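Long-range contacts in NADP-dependent 2-hydroxyacid dehydrogenase (PDB 4XCV), which binds NADPH and probably catalyses the NADP-dependent interconversion of 2-oxoacids and 2-hydroxyacids: residues Val143-Leu148 and Phe164-Trp169; Thr194-Gly199 and Val229-Gly234. All coordinates share one frame; numbering follows the deposited sequence.

Contact 1 of 2, residues Val143-Leu148 and Phe164-Trp169. With NDP (NADPH dihydro-nicotinamide-adenine-dinucleotide phosphate), chain B.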
loop_
_atom_site.group_PDB
_atom_site.type_symbol
_atom_site.label_atom_id
_atom_site.label_comp_id
_atom_site.label_asym_id
_atom_site.label_seq_id
_atom_site.Cartn_x
_atom_site.Cartn_y
_atom_site.Cartn_z
ATOM N N VAL A 143 -6.673 7.090 -10.338
ATOM C CA VAL A 143 -6.802 5.650 -10.590
ATOM C C VAL A 143 -8.174 5.377 -11.197
ATOM O O VAL A 143 -9.213 5.762 -10.629
ATOM C CB VAL A 143 -6.620 4.819 -9.303
ATOM C CG1 VAL A 143 -6.654 3.349 -9.665
ATOM C CG2 VAL A 143 -5.317 5.169 -8.600
ATOM N N GLY A 144 -8.169 4.776 -12.397
ATOM C CA GLY A 144 -9.379 4.370 -13.088
ATOM C C GLY A 144 -9.589 2.886 -12.936
ATOM O O GLY A 144 -8.804 2.095 -13.472
ATOM N N VAL A 145 -10.631 2.504 -12.183
ATOM C CA VAL A 145 -10.920 1.097 -11.927
ATOM C C VAL A 145 -11.927 0.594 -12.959
ATOM O O VAL A 145 -13.035 1.116 -13.065
ATOM C CB VAL A 145 -11.414 0.895 -10.492
ATOM C CG1 VAL A 145 -11.667 -0.568 -10.232
ATOM C CG2 VAL A 145 -10.374 1.441 -9.510
ATOM N N MET A 146 -11.546 -0.443 -13.683
ATOM C CA MET A 146 -12.383 -1.071 -14.709
ATOM C C MET A 146 -12.927 -2.345 -14.115
ATOM O O MET A 146 -12.210 -3.325 -13.869
ATOM C CB MET A 146 -11.616 -1.338 -16.001
ATOM C CG MET A 146 -11.069 -0.042 -16.574
ATOM S SD MET A 146 -10.213 -0.200 -18.173
ATOM C CE MET A 146 -11.528 -0.114 -19.298
ATOM N N GLY A 147 -14.244 -2.307 -13.877
ATOM C CA GLY A 147 -14.912 -3.387 -13.146
ATOM C C GLY A 147 -15.226 -2.860 -11.761
ATOM O O GLY A 147 -14.317 -2.516 -10.990
ATOM N N LEU A 148 -16.512 -2.761 -11.455
ATOM C CA LEU A 148 -16.992 -2.217 -10.202
ATOM C C LEU A 148 -17.893 -3.241 -9.557
ATOM O O LEU A 148 -19.012 -2.918 -9.096
ATOM C CB LEU A 148 -17.711 -0.891 -10.441
ATOM C CG LEU A 148 -16.822 0.217 -10.958
ATOM C CD1 LEU A 148 -17.665 1.439 -11.197
ATOM C CD2 LEU A 148 -15.624 0.523 -10.036
ATOM N N PHE A 164 -5.979 8.685 -3.250
ATOM C CA PHE A 164 -6.045 8.802 -4.712
ATOM C C PHE A 164 -7.338 9.448 -5.141
ATOM O O PHE A 164 -8.366 9.281 -4.505
ATOM C CB PHE A 164 -5.965 7.424 -5.359
ATOM C CG PHE A 164 -4.606 6.799 -5.300
ATOM C CD1 PHE A 164 -3.611 7.182 -6.202
ATOM C CD2 PHE A 164 -4.315 5.829 -4.352
ATOM C CE1 PHE A 164 -2.377 6.584 -6.183
ATOM C CE2 PHE A 164 -3.062 5.252 -4.291
ATOM C CZ PHE A 164 -2.099 5.630 -5.220
ATOM N N ASN A 165 -7.292 10.149 -6.266
ATOM C CA ASN A 165 -8.543 10.450 -6.985
ATOM C C ASN A 165 -8.899 9.140 -7.684
ATOM O O ASN A 165 -8.025 8.492 -8.229
ATOM C CB ASN A 165 -8.331 11.597 -7.984
ATOM C CG ASN A 165 -9.615 12.030 -8.608
ATOM O OD1 ASN A 165 -10.576 12.328 -7.906
ATOM N ND2 ASN A 165 -9.669 12.029 -9.909
ATOM N N VAL A 166 -10.159 8.732 -7.619
ATOM C CA VAL A 166 -10.578 7.484 -8.214
ATOM C C VAL A 166 -11.796 7.708 -9.075
ATOM O O VAL A 166 -12.711 8.397 -8.683
ATOM C CB VAL A 166 -10.891 6.427 -7.125
ATOM C CG1 VAL A 166 -11.265 5.093 -7.761
ATOM C CG2 VAL A 166 -9.714 6.266 -6.153
ATOM N N ILE A 167 -11.789 7.080 -10.245
ATOM C CA ILE A 167 -12.952 7.051 -11.135
ATOM C C ILE A 167 -13.202 5.587 -11.499
ATOM O O ILE A 167 -12.306 4.751 -11.353
ATOM C CB ILE A 167 -12.775 7.939 -12.372
ATOM C CG1 ILE A 167 -11.606 7.493 -13.242
ATOM C CG2 ILE A 167 -12.593 9.369 -11.923
ATOM C CD1 ILE A 167 -11.390 8.294 -14.523
ATOM N N GLY A 168 -14.420 5.261 -11.953
ATOM C CA GLY A 168 -14.739 3.879 -12.294
ATOM C C GLY A 168 -15.494 3.731 -13.578
ATOM O O GLY A 168 -16.153 4.651 -14.072
ATOM N N TRP A 169 -15.388 2.522 -14.121
ATOM C CA TRP A 169 -16.015 2.181 -15.376
ATOM C C TRP A 169 -16.591 0.764 -15.234
ATOM O O TRP A 169 -15.948 -0.136 -14.714
ATOM C CB TRP A 169 -14.969 2.241 -16.489
ATOM C CG TRP A 169 -15.456 1.863 -17.868
ATOM C CD1 TRP A 169 -16.078 2.699 -18.763
ATOM C CD2 TRP A 169 -15.323 0.610 -18.542
ATOM N NE1 TRP A 169 -16.299 2.047 -19.952
ATOM C CE2 TRP A 169 -15.844 0.762 -19.842
ATOM C CE3 TRP A 169 -14.770 -0.624 -18.214
ATOM C CZ2 TRP A 169 -15.828 -0.261 -20.794
ATOM C CZ3 TRP A 169 -14.743 -1.608 -19.159
ATOM C CH2 TRP A 169 -15.263 -1.440 -20.424
HETATM P PA NDP B . -18.188 -9.111 -10.572
HETATM O O1A NDP B . -18.699 -8.822 -9.195
HETATM O O2A NDP B . -18.967 -10.011 -11.509
HETATM O O5B NDP B . -17.950 -7.694 -11.277
HETATM C C5B NDP B . -17.600 -7.657 -12.665
HETATM C C4B NDP B . -17.522 -6.203 -13.064
HETATM O O4B NDP B . -17.047 -6.145 -14.406
HETATM C C3B NDP B . -18.870 -5.523 -13.014
HETATM O O3B NDP B . -18.725 -4.160 -12.564
HETATM C C2B NDP B . -19.269 -5.573 -14.465
HETATM O O2B NDP B . -20.182 -4.525 -14.892
HETATM C C1B NDP B . -17.922 -5.355 -15.152
HETATM N N9A NDP B . -17.913 -5.775 -16.555
HETATM C C8A NDP B . -18.144 -7.028 -16.992
HETATM N N7A NDP B . -18.160 -7.025 -18.360
HETATM C C5A NDP B . -17.974 -5.727 -18.745
HETATM C C6A NDP B . -17.965 -5.081 -19.981
HETATM N N6A NDP B . -18.077 -5.762 -21.123
HETATM N N1A NDP B . -17.785 -3.755 -19.996
HETATM C C2A NDP B . -17.636 -3.062 -18.846
HETATM N N3A NDP B . -17.648 -3.610 -17.619
HETATM C C4A NDP B . -17.814 -4.950 -17.621
HETATM O O3 NDP B . -16.702 -9.721 -10.495
HETATM P PN NDP B . -15.605 -9.591 -9.327
HETATM O O1N NDP B . -15.433 -8.135 -9.047
HETATM O O2N NDP B . -15.943 -10.432 -8.191
HETATM O O5D NDP B . -14.347 -10.229 -10.033
HETATM C C5D NDP B . -13.860 -9.705 -11.277
HETATM C C4D NDP B . -12.939 -10.773 -11.882
HETATM O O4D NDP B . -11.736 -10.863 -11.132
HETATM C C3D NDP B . -13.473 -12.179 -11.861
HETATM O O3D NDP B . -14.350 -12.426 -12.973
HETATM C C2D NDP B . -12.223 -13.043 -11.901
HETATM O O2D NDP B . -11.937 -13.411 -13.272
HETATM C C1D NDP B . -11.128 -12.124 -11.442
HETATM N N1N NDP B . -10.407 -12.540 -10.236
HETATM C C2N NDP B . -9.038 -12.610 -10.235
HETATM C C3N NDP B . -8.353 -13.088 -9.169
HETATM C C7N NDP B . -6.915 -13.133 -9.123
HETATM O O7N NDP B . -6.404 -13.909 -8.282
HETATM N N7N NDP B . -6.134 -12.390 -9.887
HETATM C C4N NDP B . -9.079 -13.475 -7.940
HETATM C C5N NDP B . -10.518 -13.323 -8.048
HETATM C C6N NDP B . -11.159 -12.916 -9.122
HETATM P P2B NDP B . -21.635 -4.393 -14.185
HETATM O O1X NDP B . -22.382 -3.414 -15.030
HETATM O O2X NDP B . -22.230 -5.791 -14.202
HETATM O O3X NDP B . -21.399 -3.969 -12.793
#
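M146 and W169 meet at the C-terminal ends of two neighbouring parallel strands, 142-146 and 165-169, which with helix 150-162 between them form the first beta-alpha-beta unit of a Rossmann fold. The M146 side chain can be followed outward. CB lies 3.9 Å from W169 CE3, at the rim of the indole, and CG stays beside the same atom. SD passes obliquely to the six-membered ring, a Met-aromatic contact. A bend at chi3 (85°) then folds CE over the ring face, where it makes a CH-pi contact 3.8 Å from the centroid. On the opposite face C2A of the NADPH adenine reaches W169 CZ3 at 3.3 Å, leaving the benzo ring between a methyl and a base. The indole NE1 is tied to A184 O, and CG anti to the backbone N (chi1 178°) sends the ring toward the cofactor. Between the two backbones, hydrogen bonds alternate from V143 N to G147 N; the last, G147 N to W169 O, is nearly straight at 2.9 Å. G147 has a positive phi, which suits the first glycine of the probable GxGxxG turn, and next to it L148 N donates to ribose O3B of NADPH at 2.8 Å. L148 CD1 lies against the backbone of G168, where a CB would clash with that methyl. At the other end V143 CG2 packs obliquely on F164 CD1, 3.6 Å away, and helix 100-116 meets the F164 ring. Charged side chains play no part across this pair: amides and carbonyls set the register, while the W169 face receives the adenine, with M146 behind it, and the L148 amide grips the ribose.

Contact 2 of 2, residues Thr194-Gly199 and Val229-Gly234; sequences TDILVG and VFINAG. With NDP (NADPH dihydro-nicotinamide-adenine-dinucleotide phosphate), chain B.
G199 O and N232 OD1, both acceptors, face each other at 3.3 Å where two parallel strands of the Rossmann sheet, 196-199 and 229-232, come to their C-terminal ends. Each oxygen has a donor of its own: A233 N bonds to G199 O at 3.1 Å, and G234 N bonds to N232 OD1 at 3.0 Å, closing an Asx turn. That second donor sits well above the amide plane of N232. The amide is fixed from its other end too, since ND2 donates to Q239 OE1 and R235 O. A CB on G199 would run into OD1, so the glycine leaves room for the turn. Replacing N232 with an alanine would remove the amide, and is likely to leave G234 N, Q239 OE1 and R235 O without this partner and the turn beside the cofactor freer to shift. Earlier in the strands the ladder runs from V229 N to D195 O through to G199 N and I231 O. On one face I231 CD1 reaches I196 CG2 at 3.5 Å; I231 CG1 stands beside the backbone N (chi1 -60°), which carries the methyl back toward the start of its strand and onto I196 CG2 across the pair. F230 points to the face shared with N232, where Y211 and F216 meet its ring. Within the turn, A233 O accepts a hydrogen bond from N7N of the nicotinamide carboxamide at 2.9 Å.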
loop_
_atom_site.group_PDB
_atom_site.type_symbol
_atom_site.label_atom_id
_atom_site.label_comp_id
_atom_site.label_asym_id
_atom_site.label_seq_id
_atom_site.Cartn_x
_atom_site.Cartn_y
_atom_site.Cartn_z
ATOM N N THR A 194 -7.528 8.807 -16.930
ATOM C CA THR A 194 -6.895 7.790 -16.079
ATOM C C THR A 194 -5.358 7.822 -16.175
ATOM O O THR A 194 -4.811 7.721 -17.263
ATOM C CB THR A 194 -7.415 6.398 -16.448
ATOM O OG1 THR A 194 -8.815 6.349 -16.194
ATOM C CG2 THR A 194 -6.754 5.334 -15.644
ATOM N N ASP A 195 -4.725 7.942 -15.015
ATOM C CA ASP A 195 -3.257 7.821 -14.874
ATOM C C ASP A 195 -2.821 6.371 -14.577
ATOM O O ASP A 195 -1.799 5.927 -15.075
ATOM C CB ASP A 195 -2.765 8.727 -13.765
ATOM C CG ASP A 195 -3.057 10.180 -14.024
ATOM O OD1 ASP A 195 -2.685 10.701 -15.117
ATOM O OD2 ASP A 195 -3.634 10.831 -13.111
ATOM N N ILE A 196 -3.543 5.705 -13.686
ATOM C CA ILE A 196 -3.285 4.290 -13.374
ATOM C C ILE A 196 -4.567 3.516 -13.637
ATOM O O ILE A 196 -5.578 3.754 -12.997
ATOM C CB ILE A 196 -2.837 4.103 -11.888
ATOM C CG1 ILE A 196 -1.631 4.976 -11.512
ATOM C CG2 ILE A 196 -2.630 2.617 -11.623
ATOM C CD1 ILE A 196 -1.246 4.807 -10.051
ATOM N N LEU A 197 -4.513 2.625 -14.630
ATOM C CA LEU A 197 -5.655 1.793 -14.970
ATOM C C LEU A 197 -5.576 0.533 -14.113
ATOM O O LEU A 197 -4.551 -0.141 -14.164
ATOM C CB LEU A 197 -5.615 1.436 -16.452
ATOM C CG LEU A 197 -6.795 0.637 -17.042
ATOM C CD1 LEU A 197 -6.669 0.670 -18.578
ATOM C CD2 LEU A 197 -6.933 -0.800 -16.511
ATOM N N VAL A 198 -6.635 0.218 -13.361
ATOM C CA VAL A 198 -6.741 -1.031 -12.600
ATOM C C VAL A 198 -7.815 -1.924 -13.216
ATOM O O VAL A 198 -8.982 -1.580 -13.193
ATOM C CB VAL A 198 -7.021 -0.745 -11.108
ATOM C CG1 VAL A 198 -7.380 -2.017 -10.318
ATOM C CG2 VAL A 198 -5.840 -0.026 -10.489
ATOM N N GLY A 199 -7.376 -3.065 -13.724
ATOM C CA GLY A 199 -8.291 -4.027 -14.379
ATOM C C GLY A 199 -8.791 -5.092 -13.438
ATOM O O GLY A 199 -7.997 -5.916 -12.958
ATOM N N VAL A 229 0.090 4.075 -16.210
ATOM C CA VAL A 229 0.405 2.714 -15.763
ATOM C C VAL A 229 -0.765 1.779 -15.961
ATOM O O VAL A 229 -1.907 2.174 -15.764
ATOM C CB VAL A 229 0.782 2.776 -14.265
ATOM C CG1 VAL A 229 0.984 1.415 -13.653
ATOM C CG2 VAL A 229 2.045 3.594 -14.105
ATOM N N PHE A 230 -0.454 0.537 -16.346
ATOM C CA PHE A 230 -1.445 -0.506 -16.539
ATOM C C PHE A 230 -1.327 -1.580 -15.472
ATOM O O PHE A 230 -0.274 -2.198 -15.339
ATOM C CB PHE A 230 -1.281 -1.145 -17.925
ATOM C CG PHE A 230 -2.201 -2.311 -18.174
ATOM C CD1 PHE A 230 -3.581 -2.157 -18.056
ATOM C CD2 PHE A 230 -1.687 -3.530 -18.450
ATOM C CE1 PHE A 230 -4.409 -3.263 -18.268
ATOM C CE2 PHE A 230 -2.510 -4.614 -18.653
ATOM C CZ PHE A 230 -3.848 -4.469 -18.580
ATOM N N ILE A 231 -2.428 -1.834 -14.751
ATOM C CA ILE A 231 -2.486 -2.847 -13.730
ATOM C C ILE A 231 -3.604 -3.821 -14.090
ATOM O O ILE A 231 -4.714 -3.366 -14.403
ATOM C CB ILE A 231 -2.703 -2.227 -12.347
ATOM C CG1 ILE A 231 -1.534 -1.273 -12.024
ATOM C CG2 ILE A 231 -2.902 -3.300 -11.284
ATOM C CD1 ILE A 231 -1.629 -0.632 -10.647
ATOM N N ASN A 232 -3.353 -5.134 -14.081
ATOM C CA ASN A 232 -4.414 -6.135 -14.325
ATOM C C ASN A 232 -4.303 -7.267 -13.345
ATOM O O ASN A 232 -3.255 -7.891 -13.212
ATOM C CB ASN A 232 -4.309 -6.692 -15.749
ATOM C CG ASN A 232 -5.507 -7.546 -16.125
ATOM O OD1 ASN A 232 -6.566 -7.474 -15.493
ATOM N ND2 ASN A 232 -5.351 -8.331 -17.180
ATOM N N ALA A 233 -5.412 -7.507 -12.641
ATOM C CA ALA A 233 -5.569 -8.723 -11.818
ATOM C C ALA A 233 -6.886 -9.401 -12.080
ATOM O O ALA A 233 -7.358 -10.159 -11.246
ATOM C CB ALA A 233 -5.417 -8.392 -10.328
ATOM N N GLY A 234 -7.479 -9.173 -13.253
ATOM C CA GLY A 234 -8.717 -9.845 -13.631
ATOM C C GLY A 234 -8.401 -11.163 -14.283
ATOM O O GLY A 234 -8.225 -12.172 -13.584
HETATM P PA NDP B . -18.188 -9.111 -10.572
HETATM O O1A NDP B . -18.699 -8.822 -9.195
HETATM O O2A NDP B . -18.967 -10.011 -11.509
HETATM O O5B NDP B . -17.950 -7.694 -11.277
HETATM C C5B NDP B . -17.600 -7.657 -12.665
HETATM C C4B NDP B . -17.522 -6.203 -13.064
HETATM O O4B NDP B . -17.047 -6.145 -14.406
HETATM C C3B NDP B . -18.870 -5.523 -13.014
HETATM O O3B NDP B . -18.725 -4.160 -12.564
HETATM C C2B NDP B . -19.269 -5.573 -14.465
HETATM O O2B NDP B . -20.182 -4.525 -14.892
HETATM C C1B NDP B . -17.922 -5.355 -15.152
HETATM N N9A NDP B . -17.913 -5.775 -16.555
HETATM C C8A NDP B . -18.144 -7.028 -16.992
HETATM N N7A NDP B . -18.160 -7.025 -18.360
HETATM C C5A NDP B . -17.974 -5.727 -18.745
HETATM C C6A NDP B . -17.965 -5.081 -19.981
HETATM N N6A NDP B . -18.077 -5.762 -21.123
HETATM N N1A NDP B . -17.785 -3.755 -19.996
HETATM C C2A NDP B . -17.636 -3.062 -18.846
HETATM N N3A NDP B . -17.648 -3.610 -17.619
HETATM C C4A NDP B . -17.814 -4.950 -17.621
HETATM O O3 NDP B . -16.702 -9.721 -10.495
HETATM P PN NDP B . -15.605 -9.591 -9.327
HETATM O O1N NDP B . -15.433 -8.135 -9.047
HETATM O O2N NDP B . -15.943 -10.432 -8.191
HETATM O O5D NDP B . -14.347 -10.229 -10.033
HETATM C C5D NDP B . -13.860 -9.705 -11.277
HETATM C C4D NDP B . -12.939 -10.773 -11.882
HETATM O O4D NDP B . -11.736 -10.863 -11.132
HETATM C C3D NDP B . -13.473 -12.179 -11.861
HETATM O O3D NDP B . -14.350 -12.426 -12.973
HETATM C C2D NDP B . -12.223 -13.043 -11.901
HETATM O O2D NDP B . -11.937 -13.411 -13.272
HETATM C C1D NDP B . -11.128 -12.124 -11.442
HETATM N N1N NDP B . -10.407 -12.540 -10.236
HETATM C C2N NDP B . -9.038 -12.610 -10.235
HETATM C C3N NDP B . -8.353 -13.088 -9.169
HETATM C C7N NDP B . -6.915 -13.133 -9.123
HETATM O O7N NDP B . -6.404 -13.909 -8.282
HETATM N N7N NDP B . -6.134 -12.390 -9.887
HETATM C C4N NDP B . -9.079 -13.475 -7.940
HETATM C C5N NDP B . -10.518 -13.323 -8.048
HETATM C C6N NDP B . -11.159 -12.916 -9.122
HETATM P P2B NDP B . -21.635 -4.393 -14.185
HETATM O O1X NDP B . -22.382 -3.414 -15.030
HETATM O O2X NDP B . -22.230 -5.791 -14.202
HETATM O O3X NDP B . -21.399 -3.969 -12.793
#

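Contacts 1 and 2 lie side by side in one seven-stranded parallel sheet, their centres about 9 Å apart. The seam between them joins strands 142-146 and 196-199: G144 N to I196 O and M146 N to V198 O, each 2.8 Å, are probable hydrogen bonds, and V143 CG1 packs on V198 CG2 at 3.6 Å. Because strands 165-169, 142-146, 196-199 and 229-232 all run the same way, both contacts present their C-terminal ends to the cofactor. There they divide NADPH between them: contact 1 serves the adenosine half and contact 2 the nicotinamide, while L151 N, T172 N, K174, R93 and Y320 add further bonds to the cofactor.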